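Local coordinates for sporulation-control protein spo0M (Bacillus subtilis, PDB 5CL2) that controls the expression of spo0A and is required for the cell to pass the morphological stage 0 of sporulation, at residues Y44-S50 / T67-V73; A140-L144 / L239-E244; E150-E154 / F165-F169. One frame throughout, in Å; residues are numbered along the deposited sequence.

Contact 1 of 3, residues Y44-S50 / T67-V73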
ATOM      1  N   TYR A  44      12.992  -3.506  24.888  1.00 43.58           N
ATOM      2  CA  TYR A  44      11.628  -3.290  24.441  1.00 44.86           C
ATOM      3  C   TYR A  44      10.944  -4.627  24.229  1.00 42.39           C
ATOM      4  O   TYR A  44      11.607  -5.645  24.098  1.00 43.38           O
ATOM      5  CB  TYR A  44      11.600  -2.471  23.105  1.00 43.46           C
ATOM      6  CG  TYR A  44      12.256  -3.201  21.945  1.00 45.50           C
ATOM      7  CD1 TYR A  44      11.563  -4.186  21.240  1.00 42.92           C
ATOM      8  CD2 TYR A  44      13.570  -2.914  21.552  1.00 48.34           C
ATOM      9  CE1 TYR A  44      12.150  -4.871  20.187  1.00 47.74           C
ATOM     10  CE2 TYR A  44      14.173  -3.607  20.478  1.00 45.30           C
ATOM     11  CZ  TYR A  44      13.446  -4.583  19.807  1.00 49.76           C
ATOM     12  OH  TYR A  44      13.993  -5.310  18.754  1.00 54.95           O
ATOM     13  N   ILE A  45       9.615  -4.601  24.148  1.00 45.94           N
ATOM     14  CA  ILE A  45       8.844  -5.739  23.679  1.00 44.59           C
ATOM     15  C   ILE A  45       7.975  -5.296  22.487  1.00 47.39           C
ATOM     16  O   ILE A  45       7.102  -4.412  22.631  1.00 46.80           O
ATOM     17  CB  ILE A  45       7.941  -6.325  24.781  1.00 43.69           C
ATOM     18  CG1 ILE A  45       8.760  -6.698  26.028  1.00 46.50           C
ATOM     19  CG2 ILE A  45       7.138  -7.529  24.254  1.00 37.45           C
ATOM     20  CD1 ILE A  45       7.887  -7.161  27.167  1.00 40.16           C
ATOM     21  N   ASP A  46       8.233  -5.921  21.333  1.00 45.92           N
ATOM     22  CA  ASP A  46       7.498  -5.694  20.080  1.00 48.55           C
ATOM     23  C   ASP A  46       6.646  -6.910  19.766  1.00 48.43           C
ATOM     24  O   ASP A  46       6.996  -8.045  20.133  1.00 49.17           O
ATOM     25  CB  ASP A  46       8.445  -5.433  18.886  1.00 47.24           C
ATOM     26  CG  ASP A  46       9.022  -4.008  18.872  1.00 49.08           C
ATOM     27  OD1 ASP A  46       8.563  -3.148  19.656  1.00 46.20           O
ATOM     28  OD2 ASP A  46       9.994  -3.767  18.116  1.00 50.74           O
ATOM     29  N   LEU A  47       5.518  -6.650  19.114  1.00 45.41           N
ATOM     30  CA  LEU A  47       4.664  -7.674  18.525  1.00 48.12           C
ATOM     31  C   LEU A  47       4.703  -7.503  17.010  1.00 50.59           C
ATOM     32  O   LEU A  47       4.728  -6.371  16.514  1.00 44.29           O
ATOM     33  CB  LEU A  47       3.216  -7.528  18.985  1.00 47.55           C
ATOM     34  CG  LEU A  47       2.834  -8.144  20.328  1.00 53.77           C
ATOM     35  CD1 LEU A  47       1.364  -8.510  20.335  1.00 52.19           C
ATOM     36  CD2 LEU A  47       3.744  -9.300  20.728  1.00 49.99           C
ATOM     37  N   GLN A  48       4.690  -8.616  16.282  1.00 53.52           N
ATOM     38  CA  GLN A  48       4.645  -8.577  14.821  1.00 49.40           C
ATOM     39  C   GLN A  48       3.606  -9.533  14.302  1.00 47.00           C
ATOM     40  O   GLN A  48       3.576 -10.698  14.698  1.00 44.70           O
ATOM     41  CB  GLN A  48       5.978  -8.952  14.183  1.00 49.17           C
ATOM     42  CG  GLN A  48       7.192  -8.425  14.878  1.00 64.58           C
ATOM     43  CD  GLN A  48       8.186  -7.857  13.885  1.00 75.18           C
ATOM     44  OE1 GLN A  48       8.392  -8.418  12.799  1.00 75.05           O
ATOM     45  NE2 GLN A  48       8.799  -6.721  14.242  1.00 78.93           N
ATOM     46  N   LEU A  49       2.803  -9.045  13.361  1.00 48.79           N
ATOM     47  CA  LEU A  49       1.858  -9.884  12.633  1.00 46.32           C
ATOM     48  C   LEU A  49       2.536 -10.219  11.307  1.00 44.70           C
ATOM     49  O   LEU A  49       3.012  -9.336  10.609  1.00 45.01           O
ATOM     50  CB  LEU A  49       0.522  -9.164  12.434  1.00 44.74           C
ATOM     51  CG  LEU A  49      -0.684  -9.976  11.945  1.00 50.05           C
ATOM     52  CD1 LEU A  49      -1.279 -10.853  13.059  1.00 44.57           C
ATOM     53  CD2 LEU A  49      -1.739  -9.061  11.350  1.00 45.29           C
ATOM     54  N   SER A  50       2.645 -11.501  10.990  1.00 43.40           N
ATOM     55  CA  SER A  50       3.360 -11.870   9.785  1.00 46.62           C
ATOM     56  C   SER A  50       2.759 -13.054   9.059  1.00 47.79           C
ATOM     57  O   SER A  50       1.945 -13.813   9.591  1.00 42.85           O
ATOM     58  CB  SER A  50       4.811 -12.188  10.085  1.00 51.60           C
ATOM     59  OG  SER A  50       4.869 -13.324  10.911  1.00 55.00           O
ATOM     60  N   THR A  67       6.093  -8.980   6.960  1.00 45.77           N
ATOM     61  CA  THR A  67       5.495  -8.355   8.132  1.00 48.25           C
ATOM     62  C   THR A  67       4.233  -7.587   7.773  1.00 45.02           C
ATOM     63  O   THR A  67       4.282  -6.629   7.011  1.00 49.84           O
ATOM     64  CB  THR A  67       6.522  -7.424   8.818  1.00 54.08           C
ATOM     65  OG1 THR A  67       7.650  -8.204   9.241  1.00 49.92           O
ATOM     66  CG2 THR A  67       5.921  -6.727  10.019  1.00 53.20           C
ATOM     67  N   ILE A  68       3.099  -8.010   8.320  1.00 43.90           N
ATOM     68  CA  ILE A  68       1.809  -7.362   8.059  1.00 42.03           C
ATOM     69  C   ILE A  68       1.598  -6.122   8.925  1.00 49.84           C
ATOM     70  O   ILE A  68       1.017  -5.102   8.495  1.00 45.96           O
ATOM     71  CB  ILE A  68       0.655  -8.339   8.304  1.00 43.95           C
ATOM     72  CG1 ILE A  68       0.719  -9.498   7.319  1.00 46.96           C
ATOM     73  CG2 ILE A  68      -0.674  -7.664   8.147  1.00 45.11           C
ATOM     74  CD1 ILE A  68      -0.183 -10.659   7.705  1.00 49.00           C
ATOM     75  N   HIS A  69       2.015  -6.233  10.181  1.00 45.81           N
ATOM     76  CA  HIS A  69       1.869  -5.133  11.124  1.00 43.41           C
ATOM     77  C   HIS A  69       2.907  -5.259  12.203  1.00 46.97           C
ATOM     78  O   HIS A  69       3.307  -6.370  12.563  1.00 48.37           O
ATOM     79  CB  HIS A  69       0.477  -5.128  11.721  1.00 42.74           C
ATOM     80  CG  HIS A  69       0.237  -4.022  12.701  1.00 43.47           C
ATOM     81  ND1 HIS A  69       0.296  -2.694  12.328  1.00 48.78           N
ATOM     82  CD2 HIS A  69      -0.090  -4.043  13.997  1.00 48.77           C
ATOM     83  CE1 HIS A  69       0.014  -1.941  13.378  1.00 46.65           C
ATOM     84  NE2 HIS A  69      -0.218  -2.734  14.412  1.00 53.15           N
ATOM     85  N   SER A  70       3.344  -4.133  12.740  1.00 51.07           N
ATOM     86  CA  SER A  70       4.349  -4.157  13.784  1.00 47.04           C
ATOM     87  C   SER A  70       4.093  -2.981  14.710  1.00 48.14           C
ATOM     88  O   SER A  70       3.683  -1.932  14.241  1.00 46.30           O
ATOM     89  CB  SER A  70       5.746  -4.107  13.164  1.00 47.94           C
ATOM     90  OG  SER A  70       6.740  -4.103  14.155  1.00 59.44           O
ATOM     91  N   PHE A  71       4.253  -3.179  16.023  1.00 46.94           N
ATOM     92  CA  PHE A  71       4.169  -2.089  16.996  1.00 46.82           C
ATOM     93  C   PHE A  71       4.874  -2.444  18.317  1.00 48.05           C
ATOM     94  O   PHE A  71       5.114  -3.618  18.609  1.00 43.43           O
ATOM     95  CB  PHE A  71       2.705  -1.716  17.266  1.00 46.68           C
ATOM     96  CG  PHE A  71       1.996  -2.673  18.164  1.00 46.90           C
ATOM     97  CD1 PHE A  71       1.542  -3.884  17.677  1.00 47.37           C
ATOM     98  CD2 PHE A  71       1.793  -2.365  19.503  1.00 48.84           C
ATOM     99  CE1 PHE A  71       0.887  -4.779  18.517  1.00 54.31           C
ATOM    100  CE2 PHE A  71       1.139  -3.247  20.347  1.00 47.94           C
ATOM    101  CZ  PHE A  71       0.692  -4.463  19.859  1.00 48.54           C
ATOM    102  N   ARG A  72       5.180  -1.431  19.125  1.00 49.08           N
ATOM    103  CA  ARG A  72       5.919  -1.655  20.381  1.00 48.00           C
ATOM    104  C   ARG A  72       4.999  -1.851  21.582  1.00 42.78           C
ATOM    105  O   ARG A  72       4.223  -0.970  21.926  1.00 46.18           O
ATOM    106  CB  ARG A  72       6.878  -0.494  20.637  1.00 44.93           C
ATOM    107  CG  ARG A  72       7.650  -0.572  21.961  1.00 48.36           C
ATOM    108  CD  ARG A  72       9.066  -0.062  21.759  1.00 47.97           C
ATOM    109  NE  ARG A  72       9.711  -0.856  20.719  1.00 46.61           N
ATOM    110  CZ  ARG A  72      10.928  -0.649  20.237  1.00 43.97           C
ATOM    111  NH1 ARG A  72      11.659   0.372  20.657  1.00 44.04           N
ATOM    112  NH2 ARG A  72      11.398  -1.462  19.307  1.00 49.86           N
ATOM    113  N   VAL A  73       5.077  -3.013  22.221  1.00 46.77           N
ATOM    114  CA  VAL A  73       4.235  -3.250  23.393  1.00 49.55           C
ATOM    115  C   VAL A  73       4.780  -2.433  24.565  1.00 45.88           C
ATOM    116  O   VAL A  73       4.028  -1.760  25.272  1.00 45.08           O
ATOM    117  CB  VAL A  73       4.151  -4.737  23.760  1.00 46.60           C
ATOM    118  CG1 VAL A  73       3.443  -4.919  25.099  1.00 46.13           C
ATOM    119  CG2 VAL A  73       3.441  -5.518  22.660  1.00 39.83           C
TER

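Contact 2 of 3, residues A140-L144 / L239-E244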
ATOM      1  N   ALA A 140     -21.216 -16.905  -3.495  1.00 65.26           N
ATOM      2  CA  ALA A 140     -21.777 -16.518  -4.790  1.00 64.32           C
ATOM      3  C   ALA A 140     -21.081 -17.211  -5.957  1.00 60.45           C
ATOM      4  O   ALA A 140     -21.740 -17.697  -6.868  1.00 65.67           O
ATOM      5  CB  ALA A 140     -21.713 -15.012  -4.964  1.00 67.20           C
ATOM      6  N   ILE A 141     -19.754 -17.223  -5.937  1.00 59.25           N
ATOM      7  CA  ILE A 141     -18.964 -17.861  -6.983  1.00 59.27           C
ATOM      8  C   ILE A 141     -19.205 -19.373  -7.005  1.00 60.75           C
ATOM      9  O   ILE A 141     -19.400 -19.967  -8.080  1.00 58.01           O
ATOM     10  CB  ILE A 141     -17.458 -17.590  -6.802  1.00 55.76           C
ATOM     11  CG1 ILE A 141     -17.128 -16.121  -7.095  1.00 58.21           C
ATOM     12  CG2 ILE A 141     -16.637 -18.509  -7.687  1.00 47.94           C
ATOM     13  CD1 ILE A 141     -17.363 -15.685  -8.533  1.00 55.06           C
ATOM     14  N   GLU A 142     -19.235 -20.011  -5.834  1.00 63.25           N
ATOM     15  CA  GLU A 142     -19.447 -21.458  -5.862  1.00 64.11           C
ATOM     16  C   GLU A 142     -20.865 -21.800  -6.340  1.00 65.31           C
ATOM     17  O   GLU A 142     -21.054 -22.786  -7.057  1.00 64.05           O
ATOM     18  CB  GLU A 142     -19.211 -22.100  -4.506  1.00 60.17           C
ATOM     19  CG  GLU A 142     -17.809 -21.947  -3.938  1.00 65.22           C
ATOM     20  CD  GLU A 142     -17.576 -22.849  -2.733  1.00 64.86           C
ATOM     21  OE1 GLU A 142     -18.340 -22.709  -1.759  1.00 65.23           O
ATOM     22  OE2 GLU A 142     -16.607 -23.652  -2.736  1.00 63.09           O
ATOM     23  N   ASN A 143     -21.840 -20.958  -6.006  1.00 62.41           N
ATOM     24  CA  ASN A 143     -23.214 -21.200  -6.445  1.00 67.21           C
ATOM     25  C   ASN A 143     -23.336 -21.204  -7.957  1.00 62.44           C
ATOM     26  O   ASN A 143     -24.128 -21.959  -8.509  1.00 67.72           O
ATOM     27  CB  ASN A 143     -24.159 -20.165  -5.848  1.00 66.85           C
ATOM     28  CG  ASN A 143     -24.342 -20.353  -4.361  1.00 71.66           C
ATOM     29  OD1 ASN A 143     -24.118 -21.445  -3.836  1.00 74.36           O
ATOM     30  ND2 ASN A 143     -24.727 -19.286  -3.665  1.00 71.72           N
ATOM     31  N   LEU A 144     -22.517 -20.397  -8.626  1.00 59.97           N
ATOM     32  CA  LEU A 144     -22.530 -20.339 -10.079  1.00 60.74           C
ATOM     33  C   LEU A 144     -21.986 -21.617 -10.696  1.00 59.59           C
ATOM     34  O   LEU A 144     -22.094 -21.797 -11.903  1.00 60.68           O
ATOM     35  CB  LEU A 144     -21.721 -19.140 -10.600  1.00 58.42           C
ATOM     36  CG  LEU A 144     -22.281 -17.726 -10.411  1.00 64.32           C
ATOM     37  CD1 LEU A 144     -21.370 -16.700 -11.061  1.00 62.05           C
ATOM     38  CD2 LEU A 144     -23.668 -17.629 -11.022  1.00 60.24           C
ATOM     39  N   LEU A 239     -25.658  -9.843  -6.120  1.00 72.23           N
ATOM     40  CA  LEU A 239     -24.247 -10.208  -6.159  1.00 70.18           C
ATOM     41  C   LEU A 239     -23.965 -11.362  -7.128  1.00 65.52           C
ATOM     42  O   LEU A 239     -23.109 -11.223  -8.014  1.00 58.74           O
ATOM     43  CB  LEU A 239     -23.758 -10.576  -4.752  1.00 71.12           C
ATOM     44  CG  LEU A 239     -22.256 -10.798  -4.573  1.00 66.32           C
ATOM     45  CD1 LEU A 239     -21.505  -9.598  -5.129  1.00 60.75           C
ATOM     46  CD2 LEU A 239     -21.917 -11.050  -3.099  1.00 63.83           C
ATOM     47  N   GLU A 240     -24.663 -12.495  -6.982  1.00 64.40           N
ATOM     48  CA  GLU A 240     -24.402 -13.583  -7.921  1.00 62.75           C
ATOM     49  C   GLU A 240     -24.686 -13.200  -9.348  1.00 67.99           C
ATOM     50  O   GLU A 240     -24.003 -13.701 -10.249  1.00 63.49           O
ATOM     51  CB  GLU A 240     -25.226 -14.832  -7.664  1.00 65.61           C
ATOM     52  CG  GLU A 240     -25.388 -15.301  -6.264  1.00 71.35           C
ATOM     53  CD  GLU A 240     -25.643 -16.787  -6.275  1.00 68.18           C
ATOM     54  OE1 GLU A 240     -25.900 -17.331  -7.385  1.00 59.87           O
ATOM     55  OE2 GLU A 240     -25.592 -17.406  -5.192  1.00 71.98           O
ATOM     56  N   GLU A 241     -25.679 -12.335  -9.587  1.00 66.74           N
ATOM     57  CA  GLU A 241     -25.980 -12.079 -10.994  1.00 66.63           C
ATOM     58  C   GLU A 241     -24.977 -11.082 -11.561  1.00 63.67           C
ATOM     59  O   GLU A 241     -24.616 -11.167 -12.742  1.00 60.00           O
ATOM     60  CB  GLU A 241     -27.408 -11.563 -11.213  1.00 72.10           C
ATOM     61  CG  GLU A 241     -28.461 -12.049 -10.233  1.00 76.28           C
ATOM     62  CD  GLU A 241     -29.865 -11.569 -10.615  1.00 87.48           C
ATOM     63  OE1 GLU A 241     -30.113 -11.360 -11.832  1.00 88.42           O
ATOM     64  OE2 GLU A 241     -30.707 -11.385  -9.701  1.00 84.66           O
ATOM     65  N   VAL A 242     -24.475 -10.183 -10.713  1.00 63.28           N
ATOM     66  CA  VAL A 242     -23.412  -9.295 -11.165  1.00 63.70           C
ATOM     67  C   VAL A 242     -22.159 -10.105 -11.495  1.00 60.77           C
ATOM     68  O   VAL A 242     -21.500  -9.873 -12.514  1.00 58.88           O
ATOM     69  CB  VAL A 242     -23.083  -8.211 -10.108  1.00 66.28           C
ATOM     70  CG1 VAL A 242     -21.836  -7.425 -10.503  1.00 63.22           C
ATOM     71  CG2 VAL A 242     -24.268  -7.272  -9.918  1.00 66.69           C
ATOM     72  N   LEU A 243     -21.860 -11.085 -10.653  1.00 59.49           N
ATOM     73  CA  LEU A 243     -20.696 -11.939 -10.867  1.00 61.57           C
ATOM     74  C   LEU A 243     -20.858 -12.782 -12.139  1.00 55.75           C
ATOM     75  O   LEU A 243     -19.922 -12.899 -12.945  1.00 52.30           O
ATOM     76  CB  LEU A 243     -20.456 -12.808  -9.626  1.00 60.06           C
ATOM     77  CG  LEU A 243     -20.028 -11.931  -8.438  1.00 57.33           C
ATOM     78  CD1 LEU A 243     -20.009 -12.691  -7.142  1.00 54.49           C
ATOM     79  CD2 LEU A 243     -18.687 -11.252  -8.706  1.00 56.67           C
ATOM     80  N   GLU A 244     -22.055 -13.328 -12.340  1.00 63.53           N
ATOM     81  CA  GLU A 244     -22.381 -14.063 -13.583  1.00 63.26           C
ATOM     82  C   GLU A 244     -22.134 -13.191 -14.835  1.00 57.55           C
ATOM     83  O   GLU A 244     -21.494 -13.626 -15.812  1.00 58.63           O
ATOM     84  CB  GLU A 244     -23.833 -14.551 -13.526  1.00 60.87           C
ATOM     85  CG  GLU A 244     -24.209 -15.610 -14.553  1.00 71.65           C
ATOM     86  CD  GLU A 244     -25.645 -16.115 -14.390  1.00 73.98           C
ATOM     87  OE1 GLU A 244     -26.540 -15.305 -14.070  1.00 72.11           O
ATOM     88  OE2 GLU A 244     -25.860 -17.339 -14.491  1.00 75.70           O
TER

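Contact 3 of 3, residues E150-E154 / F165-F169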
ATOM      1  N   GLU A 150      -7.639 -23.602  -4.452  1.00 57.08           N
ATOM      2  CA  GLU A 150      -6.434 -23.190  -3.757  1.00 53.64           C
ATOM      3  C   GLU A 150      -6.540 -21.753  -3.306  1.00 57.46           C
ATOM      4  O   GLU A 150      -7.359 -20.991  -3.808  1.00 53.31           O
ATOM      5  CB  GLU A 150      -5.206 -23.366  -4.659  1.00 50.81           C
ATOM      6  CG  GLU A 150      -4.287 -24.482  -4.181  1.00 71.71           C
ATOM      7  CD  GLU A 150      -3.779 -24.221  -2.771  1.00 64.94           C
ATOM      8  OE1 GLU A 150      -3.223 -23.133  -2.521  1.00 71.96           O
ATOM      9  OE2 GLU A 150      -4.030 -25.056  -1.888  1.00 68.13           O
ATOM     10  N   ALA A 151      -5.762 -21.403  -2.295  1.00 50.38           N
ATOM     11  CA  ALA A 151      -5.616 -20.013  -1.884  1.00 51.03           C
ATOM     12  C   ALA A 151      -4.202 -19.860  -1.382  1.00 55.02           C
ATOM     13  O   ALA A 151      -3.706 -20.733  -0.660  1.00 59.49           O
ATOM     14  CB  ALA A 151      -6.613 -19.633  -0.824  1.00 52.88           C
ATOM     15  N   ASP A 152      -3.509 -18.817  -1.811  1.00 51.30           N
ATOM     16  CA  ASP A 152      -2.160 -18.619  -1.291  1.00 46.77           C
ATOM     17  C   ASP A 152      -1.760 -17.170  -1.432  1.00 49.60           C
ATOM     18  O   ASP A 152      -2.388 -16.411  -2.174  1.00 51.88           O
ATOM     19  CB  ASP A 152      -1.147 -19.519  -2.012  1.00 47.60           C
ATOM     20  CG  ASP A 152       0.005 -19.975  -1.100  1.00 62.27           C
ATOM     21  OD1 ASP A 152       0.296 -19.305  -0.078  1.00 61.06           O
ATOM     22  OD2 ASP A 152       0.633 -21.013  -1.403  1.00 63.48           O
ATOM     23  N   CYS A 153      -0.728 -16.768  -0.709  1.00 47.67           N
ATOM     24  CA  CYS A 153      -0.208 -15.414  -0.859  1.00 49.47           C
ATOM     25  C   CYS A 153       0.904 -15.426  -1.906  1.00 47.75           C
ATOM     26  O   CYS A 153       1.877 -16.188  -1.795  1.00 48.91           O
ATOM     27  CB  CYS A 153       0.265 -14.863   0.489  1.00 48.10           C
ATOM     28  SG  CYS A 153      -1.119 -14.700   1.616  1.00 56.99           S
ATOM     29  N   GLU A 154       0.726 -14.605  -2.936  1.00 47.41           N
ATOM     30  CA  GLU A 154       1.601 -14.617  -4.096  1.00 44.72           C
ATOM     31  C   GLU A 154       2.286 -13.271  -4.227  1.00 43.50           C
ATOM     32  O   GLU A 154       1.685 -12.218  -3.973  1.00 42.26           O
ATOM     33  CB  GLU A 154       0.820 -14.901  -5.383  1.00 49.86           C
ATOM     34  CG  GLU A 154      -0.014 -16.171  -5.424  1.00 49.96           C
ATOM     35  CD  GLU A 154       0.795 -17.444  -5.614  1.00 55.83           C
ATOM     36  OE1 GLU A 154       1.803 -17.447  -6.357  1.00 57.34           O
ATOM     37  OE2 GLU A 154       0.360 -18.482  -5.090  1.00 58.97           O
ATOM     38  N   PHE A 165       2.625  -8.777  -1.410  1.00 45.74           N
ATOM     39  CA  PHE A 165       1.868  -9.915  -1.921  1.00 44.57           C
ATOM     40  C   PHE A 165       0.365  -9.662  -2.029  1.00 43.03           C
ATOM     41  O   PHE A 165      -0.147  -8.714  -1.461  1.00 46.50           O
ATOM     42  CB  PHE A 165       2.094 -11.131  -1.020  1.00 42.89           C
ATOM     43  CG  PHE A 165       1.562 -10.939   0.369  1.00 46.40           C
ATOM     44  CD1 PHE A 165       0.236 -11.229   0.668  1.00 44.53           C
ATOM     45  CD2 PHE A 165       2.395 -10.457   1.378  1.00 45.09           C
ATOM     46  CE1 PHE A 165      -0.254 -11.034   1.957  1.00 45.89           C
ATOM     47  CE2 PHE A 165       1.915 -10.266   2.653  1.00 44.14           C
ATOM     48  CZ  PHE A 165       0.584 -10.550   2.938  1.00 47.88           C
ATOM     49  N   VAL A 166      -0.355 -10.515  -2.753  1.00 43.19           N
ATOM     50  CA  VAL A 166      -1.812 -10.508  -2.618  1.00 44.36           C
ATOM     51  C   VAL A 166      -2.299 -11.918  -2.337  1.00 43.25           C
ATOM     52  O   VAL A 166      -1.614 -12.885  -2.670  1.00 45.80           O
ATOM     53  CB  VAL A 166      -2.527  -9.965  -3.896  1.00 46.75           C
ATOM     54  CG1 VAL A 166      -2.136  -8.537  -4.142  1.00 46.58           C
ATOM     55  CG2 VAL A 166      -2.207 -10.824  -5.101  1.00 42.95           C
ATOM     56  N   GLN A 167      -3.470 -12.057  -1.722  1.00 43.42           N
ATOM     57  CA  GLN A 167      -4.000 -13.401  -1.569  1.00 46.80           C
ATOM     58  C   GLN A 167      -4.798 -13.767  -2.836  1.00 47.75           C
ATOM     59  O   GLN A 167      -5.771 -13.118  -3.184  1.00 45.51           O
ATOM     60  CB  GLN A 167      -4.870 -13.542  -0.314  1.00 45.45           C
ATOM     61  CG  GLN A 167      -5.316 -14.981  -0.104  1.00 49.59           C
ATOM     62  CD  GLN A 167      -5.875 -15.283   1.288  1.00 48.75           C
ATOM     63  OE1 GLN A 167      -6.547 -14.459   1.910  1.00 43.87           O
ATOM     64  NE2 GLN A 167      -5.599 -16.488   1.771  1.00 45.66           N
ATOM     65  N   GLU A 168      -4.348 -14.808  -3.521  1.00 48.60           N
ATOM     66  CA  GLU A 168      -4.964 -15.281  -4.746  1.00 48.37           C
ATOM     67  C   GLU A 168      -5.815 -16.523  -4.464  1.00 48.61           C
ATOM     68  O   GLU A 168      -5.304 -17.543  -3.966  1.00 48.34           O
ATOM     69  CB  GLU A 168      -3.896 -15.597  -5.790  1.00 48.58           C
ATOM     70  CG  GLU A 168      -4.449 -16.030  -7.157  1.00 50.80           C
ATOM     71  CD  GLU A 168      -3.343 -16.226  -8.178  1.00 52.87           C
ATOM     72  OE1 GLU A 168      -2.193 -15.829  -7.892  1.00 58.35           O
ATOM     73  OE2 GLU A 168      -3.610 -16.766  -9.272  1.00 55.45           O
ATOM     74  N   PHE A 169      -7.116 -16.397  -4.745  1.00 52.31           N
ATOM     75  CA  PHE A 169      -8.076 -17.500  -4.640  1.00 50.14           C
ATOM     76  C   PHE A 169      -8.275 -18.152  -6.002  1.00 53.03           C
ATOM     77  O   PHE A 169      -8.622 -17.475  -6.971  1.00 47.57           O
ATOM     78  CB  PHE A 169      -9.422 -17.012  -4.090  1.00 47.35           C
ATOM     79  CG  PHE A 169      -9.338 -16.495  -2.683  1.00 51.45           C
ATOM     80  CD1 PHE A 169      -8.880 -15.222  -2.432  1.00 47.97           C
ATOM     81  CD2 PHE A 169      -9.688 -17.294  -1.614  1.00 52.01           C
ATOM     82  CE1 PHE A 169      -8.775 -14.743  -1.136  1.00 55.68           C
ATOM     83  CE2 PHE A 169      -9.587 -16.820  -0.320  1.00 57.70           C
ATOM     84  CZ  PHE A 169      -9.121 -15.543  -0.084  1.00 52.42           C
TER

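Contact 1 of 3, residues Y44-S50 / T67-V73
An antiparallel hairpin in what is probably an arrestin-like beta sandwich joins Tyr44–Ser50 to Thr67–Val73, and at one end Arg72 meets both Tyr44 and Asp46. The arginine grips Asp46 side-on: NE reaches OD1 of Asp46 at 2.8 Å and NH2 reaches OD2 of Asp46 at 3.0 Å, nearly straight and on the syn sides of the carboxylate. The same guanidinium lies flat over one face of the Tyr44 ring, planes 8° apart, so salt bridge and cation-pi stack fix its rotation. Tyr44 holds its ring beneath the cation because CG stands between the backbone N and carbonyl carbon (chi1 64°). Gln48 and Ser70 form a non-hydrogen-bonded backbone pair, their side chains on the same face as Asp46, while Leu47 CB packs on Phe71 CE1 at 3.6 Å on the reverse face. At the classic beta bulge, Leu49 O accepts both Ile68 N (2.6 Å) and His69 N (3.3 Å). Strand 60-79 is outermost in its sheet within the chain; strand 106-114 flanks 40-57 on its other side, where Asp111 receives Tyr44 OH, and Phe87 and Phe89 of strand 84-92 cover the apolar face.

Contact 2 of 3, residues A140-L144 / L239-E244
Ala140 puts its methyl group against the helix containing Leu239–Glu244, and the contact grades from this close apolar meeting to a polar, more exposed margin. On the tight side, CB of Ala140 lies 3.6 Å from CD1 of Leu243, while the Glu240 aliphatic chain comes alongside with its CG 3.9 Å from the same methyl carbon. The small side chain lets the backbones approach closely here, with CA of Ala140 only 5.0 Å from CA of Glu240. Ile141 adds a lighter touch, its CD1 on CD1 of Leu243.

Toward the end of the segment the spacing widens, and CA of Leu144 stands 7.2 Å from CA of Glu244. Leu144 spans the difference with its two methyls: CD1 approaches the backbone N of Glu244 at 3.7 Å, and CD2 rests on the CB of that residue at 4.0 Å. With CG anti to the carbonyl carbon (chi1 -71°), the leucine fork is carried across to the second helix.

The exposed residues Asn143 and Glu244 lie on the looser side. ND2 of Asn143 donates to OE2 of Glu240 at 2.6 Å, approaching nearly along the C-O bond, with the acceptor close to the amide plane; the amide and carboxylate planes are turned 30° apart. An alanine in place of Glu240 would probably leave the Asn143 amide without this acceptor and uncover part of the Ala140 methyl.

Helices 132-143 and 236-248 are thus joined far apart in sequence. Phe228 of strand 224-229 lies against Leu239 and Leu243, whereas Tyr178 of helix 176-181 touches both Leu144 and Glu244.

Contact 3 of 3, residues E150-E154 / F165-F169
Backbone hydrogen bonds define the pairing of Glu150–Glu154 with Phe165–Phe169, neighbouring antiparallel strands of a beta hairpin. Asp152 and Glu168 form one hydrogen-bonded pair, Glu154 and Val166 the next; N of Glu154 to O of Val166 is 2.9 Å.

Apolar and sulfur contacts occupy the face bearing Ala151, Cys153, Gln167 and Phe169. CB of Ala151 lies 3.9 Å from CD2 of Phe169, obliquely to the ring. Cys153 likewise meets the Phe165 ring obliquely: its CB is 3.6 Å from CD1 of the phenylalanine, and SG lies 4.5 Å from the ring centroid. The latter is a sulfur-aromatic contact, 46° off the ring normal.

Charged side chains mark the reverse face. Glu154 has CG anti to the carbonyl carbon (chi1 -56°), which puts CG 3.3 Å from OE1 of the extended Glu168; the bend at chi2 then turns its carboxylate. The two carboxylates are turned 76° apart, and OE1 of Glu154 is 4.6 Å from OE1 of Glu168. Arg210 pairs with Glu154, Arg204 and Arg205 with Glu168, and Arg63 with Asp152, while Trp212 NE1 also donates to Glu168.

The arginines and Trp212 NE1 probably offset the like charges of Glu154 and Glu168, so both may stay ionised although buried.

Two kinds of contact appear here: local hairpin pairing, twice, and one sequence-distant helix pairing. Contact 1 closes first in sequence; contact 2 then opens, and contact 3 lies wholly between its helices. Contacts 1 and 3 belong to different sheets, their centres 23 Å apart and nearest atoms about 5 Å apart. Contact 2 lies on the opposite side of the chain's centre from contact 1, with 38 Å between centres. Helix 132-143 leads directly to strand 146-155, linking contacts 2 and 3. Contact 1 thus belongs to the sodium-bearing part, contacts 2 and 3 to a separate sheet with its helices, and side chains of Asp152, Cys153 and Phe165 resting on strand 40-57 tie the two parts.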